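Local coordinates for protein putative histidinol-phosphate aminotransferase (Erwinia carotovora atroseptica, PDB 3LY1) that probably acts as a pyridoxal-phosphate-dependent transaminase of the histidinol-phosphate aminotransferase subfamily, and binds pyridoxal 5'-phosphate, at residues R273-K278 and W340-M345. Sequence-based numbering, arbitrary orientation.
Sequences RQILLK and WVADTM
Leu-276 and the selenomethionine Met-345 cross at about a right angle: CD1 of Leu-276 lies 3.6 Å from SE of Met-345, and CE of Met-345 is 4.1 Å from the same CD1. The Met-345 chain runs out extended as far as selenium and then bends at its last torsion (chi3 62°), which carries CE across the line from selenium to the leucine methyl. With CG of Leu-276 anti to its backbone nitrogen (chi1 180°), CD1 is brought toward the facing helix, although CB points neither to it nor from it. Beside this pair, CG2 of Ile-275 meets CB of Ala-342 at 4.0 Å. The small alanine faces the other helix and lets the backbones come close, with CA of Leu-276 and CA of Ala-342 5.9 Å apart. No hydrogen bond links the two segments; side chain against side chain, the contact is apolar. On 340-345, Thr-344 OG1 and Thr-344 N both donate to Trp-340 O, from opposite faces of its carbonyl plane. The contact joins helix 259-283 to helix 335-350, away from the cofactor site, in what is probably the small C-terminal domain of a fold-type I enzyme. Met-345 also packs on Leu-280 and Leu-283 of the former helix and on Tyr-306 and Met-310 of helix 303-312, while Ile-275 reaches Pro-335 near the start of helix 335-350, a short link after strand 327-331, which pairs with 294-298.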
ATOM      1  N   ARG A 273     -19.531 -23.535   8.393  1.00 17.74           N
ATOM      2  CA  ARG A 273     -20.835 -22.909   8.225  1.00 16.44           C
ATOM      3  C   ARG A 273     -21.955 -23.803   8.769  1.00 16.44           C
ATOM      4  O   ARG A 273     -22.779 -23.335   9.552  1.00 16.42           O
ATOM      5  CB  ARG A 273     -21.133 -22.610   6.756  1.00 16.35           C
ATOM      6  CG  ARG A 273     -22.407 -21.784   6.562  1.00 17.13           C
ATOM      7  CD  ARG A 273     -22.789 -21.603   5.094  1.00 19.11           C
ATOM      8  NE  ARG A 273     -21.873 -20.760   4.310  1.00 17.29           N
ATOM      9  CZ  ARG A 273     -21.028 -21.207   3.381  1.00 16.58           C
ATOM     10  NH1 ARG A 273     -20.915 -22.498   3.110  1.00 14.28           N
ATOM     11  NH2 ARG A 273     -20.266 -20.357   2.726  1.00 16.35           N
ATOM     12  N   GLN A 274     -21.977 -25.065   8.353  1.00 16.25           N
ATOM     13  CA  GLN A 274     -23.035 -25.967   8.796  0.50 16.97           C
ATOM     14  C   GLN A 274     -23.043 -26.174  10.331  1.00 17.19           C
ATOM     15  O   GLN A 274     -24.113 -26.324  10.922  1.00 17.45           O
ATOM     16  CB  GLN A 274     -22.962 -27.289   8.027  0.50 17.01           C
ATOM     17  CG  GLN A 274     -23.166 -27.106   6.506  0.50 16.58           C
ATOM     18  CD  GLN A 274     -24.500 -26.450   6.159  0.50 14.01           C
ATOM     19  OE1 GLN A 274     -25.557 -26.968   6.503  0.50 15.26           O
ATOM     20  NE2 GLN A 274     -24.452 -25.298   5.495  0.50  9.63           N
ATOM     21  N   ILE A 275     -21.880 -26.145  10.964  1.00 16.88           N
ATOM     22  CA  ILE A 275     -21.836 -26.247  12.419  1.00 17.45           C
ATOM     23  C   ILE A 275     -22.527 -25.067  13.090  1.00 17.22           C
ATOM     24  O   ILE A 275     -23.299 -25.242  14.024  1.00 17.20           O
ATOM     25  CB  ILE A 275     -20.396 -26.346  12.933  1.00 18.37           C
ATOM     26  CG1 ILE A 275     -19.809 -27.682  12.482  1.00 17.47           C
ATOM     27  CG2 ILE A 275     -20.329 -26.249  14.487  1.00 17.67           C
ATOM     28  CD1 ILE A 275     -18.301 -27.790  12.709  1.00 19.08           C
ATOM     29  N   LEU A 276     -22.246 -23.863  12.613  1.00 16.45           N
ATOM     30  CA  LEU A 276     -22.912 -22.684  13.145  1.00 16.65           C
ATOM     31  C   LEU A 276     -24.423 -22.680  12.860  1.00 15.96           C
ATOM     32  O   LEU A 276     -25.218 -22.359  13.772  1.00 14.87           O
ATOM     33  CB  LEU A 276     -22.232 -21.416  12.645  1.00 15.75           C
ATOM     34  CG  LEU A 276     -22.861 -20.105  13.137  1.00 15.52           C
ATOM     35  CD1 LEU A 276     -22.883 -19.978  14.669  1.00 12.79           C
ATOM     36  CD2 LEU A 276     -22.061 -18.982  12.508  1.00 14.79           C
ATOM     37  N   LEU A 277     -24.807 -23.034  11.626  1.00 16.15           N
ATOM     38  CA  LEU A 277     -26.222 -23.043  11.203  1.00 16.95           C
ATOM     39  C   LEU A 277     -27.037 -24.058  12.027  1.00 17.30           C
ATOM     40  O   LEU A 277     -28.161 -23.743  12.430  1.00 17.16           O
ATOM     41  CB  LEU A 277     -26.381 -23.298   9.691  1.00 17.05           C
ATOM     42  CG  LEU A 277     -25.761 -22.267   8.713  1.00 18.18           C
ATOM     43  CD1 LEU A 277     -26.267 -22.450   7.261  1.00 16.83           C
ATOM     44  CD2 LEU A 277     -25.999 -20.815   9.188  1.00 15.80           C
ATOM     45  N   LYS A 278     -26.447 -25.217  12.314  1.00 17.56           N
ATOM     46  CA  LYS A 278     -27.077 -26.234  13.168  0.50 17.76           C
ATOM     47  C   LYS A 278     -27.410 -25.634  14.534  1.00 17.66           C
ATOM     48  O   LYS A 278     -28.512 -25.802  15.032  1.00 18.88           O
ATOM     49  CB  LYS A 278     -26.159 -27.463  13.335  0.50 17.79           C
ATOM     50  CG  LYS A 278     -26.833 -28.701  13.961  0.50 18.68           C
ATOM     51  CD  LYS A 278     -25.857 -29.878  14.149  0.50 19.55           C
ATOM     52  CE  LYS A 278     -26.313 -30.874  15.229  0.50 19.23           C
ATOM     53  NZ  LYS A 278     -27.668 -31.421  14.957  0.50 17.48           N
ATOM     54  N   TRP A 340     -16.851 -25.484  19.244  1.00 16.15           N
ATOM     55  CA  TRP A 340     -16.715 -24.945  20.579  1.00 16.48           C
ATOM     56  C   TRP A 340     -17.607 -23.697  20.750  1.00 16.23           C
ATOM     57  O   TRP A 340     -18.291 -23.514  21.803  1.00 14.32           O
ATOM     58  CB  TRP A 340     -15.253 -24.604  20.835  1.00 17.15           C
ATOM     59  CG  TRP A 340     -14.956 -24.417  22.242  1.00 20.37           C
ATOM     60  CD1 TRP A 340     -14.557 -25.380  23.140  1.00 23.03           C
ATOM     61  CD2 TRP A 340     -15.049 -23.203  22.965  1.00 21.41           C
ATOM     62  NE1 TRP A 340     -14.386 -24.814  24.375  1.00 24.58           N
ATOM     63  CE2 TRP A 340     -14.683 -23.478  24.292  1.00 22.97           C
ATOM     64  CE3 TRP A 340     -15.403 -21.903  22.618  1.00 25.62           C
ATOM     65  CZ2 TRP A 340     -14.671 -22.491  25.287  1.00 27.55           C
ATOM     66  CZ3 TRP A 340     -15.385 -20.911  23.610  1.00 28.09           C
ATOM     67  CH2 TRP A 340     -15.019 -21.218  24.929  1.00 26.40           C
ATOM     68  N   VAL A 341     -17.633 -22.863  19.707  1.00 15.90           N
ATOM     69  CA  VAL A 341     -18.462 -21.663  19.764  1.00 15.62           C
ATOM     70  C   VAL A 341     -19.952 -22.040  19.828  1.00 16.05           C
ATOM     71  O   VAL A 341     -20.696 -21.474  20.658  1.00 16.12           O
ATOM     72  CB  VAL A 341     -18.199 -20.656  18.603  1.00 16.16           C
ATOM     73  CG1 VAL A 341     -19.236 -19.517  18.615  1.00 14.90           C
ATOM     74  CG2 VAL A 341     -16.797 -20.055  18.746  1.00 16.23           C
ATOM     75  N   ALA A 342     -20.370 -22.934  18.935  1.00 14.83           N
ATOM     76  CA  ALA A 342     -21.730 -23.445  18.882  1.00 15.77           C
ATOM     77  C   ALA A 342     -22.162 -24.009  20.235  1.00 15.70           C
ATOM     78  O   ALA A 342     -23.238 -23.702  20.731  1.00 14.85           O
ATOM     79  CB  ALA A 342     -21.872 -24.528  17.802  1.00 15.71           C
ATOM     80  N   ASP A 343     -21.319 -24.826  20.861  1.00 16.07           N
ATOM     81  CA  ASP A 343     -21.694 -25.320  22.158  1.00 15.92           C
ATOM     82  C   ASP A 343     -21.720 -24.225  23.238  1.00 15.79           C
ATOM     83  O   ASP A 343     -22.540 -24.309  24.138  1.00 14.24           O
ATOM     84  CB  ASP A 343     -20.830 -26.481  22.545  1.00 16.98           C
ATOM     85  CG  ASP A 343     -21.093 -27.687  21.678  1.00 18.75           C
ATOM     86  OD1 ASP A 343     -22.268 -27.864  21.268  1.00 20.35           O
ATOM     87  OD2 ASP A 343     -20.132 -28.423  21.407  1.00 19.09           O
ATOM     88  N   THR A 344     -20.847 -23.209  23.147  1.00 15.13           N
ATOM     89  CA  THR A 344     -20.901 -22.058  24.058  1.00 15.19           C
ATOM     90  C   THR A 344     -22.247 -21.306  23.897  1.00 15.59           C
ATOM     91  O   THR A 344     -22.886 -20.887  24.876  1.00 16.20           O
ATOM     92  CB  THR A 344     -19.688 -21.113  23.846  1.00 14.88           C
ATOM     93  OG1 THR A 344     -18.477 -21.839  24.099  1.00 15.64           O
ATOM     94  CG2 THR A 344     -19.731 -19.928  24.788  1.00 15.06           C
HETATM   95  N   MSE A 345     -22.680 -21.141  22.655  1.00 15.31           N
HETATM   96  CA  MSE A 345     -23.977 -20.559  22.376  1.00 15.24           C
HETATM   97  C   MSE A 345     -25.127 -21.362  23.052  1.00 15.18           C
HETATM   98  O   MSE A 345     -25.981 -20.774  23.727  1.00 15.79           O
HETATM   99  CB  MSE A 345     -24.180 -20.493  20.861  1.00 15.44           C
HETATM  100  CG  MSE A 345     -23.228 -19.557  20.169  1.00 16.25           C
HETATM  101 SE   MSE A 345     -23.336 -19.718  18.233  0.75 14.69          SE
HETATM  102  CE  MSE A 345     -25.180 -19.199  17.938  1.00 14.70           C
TER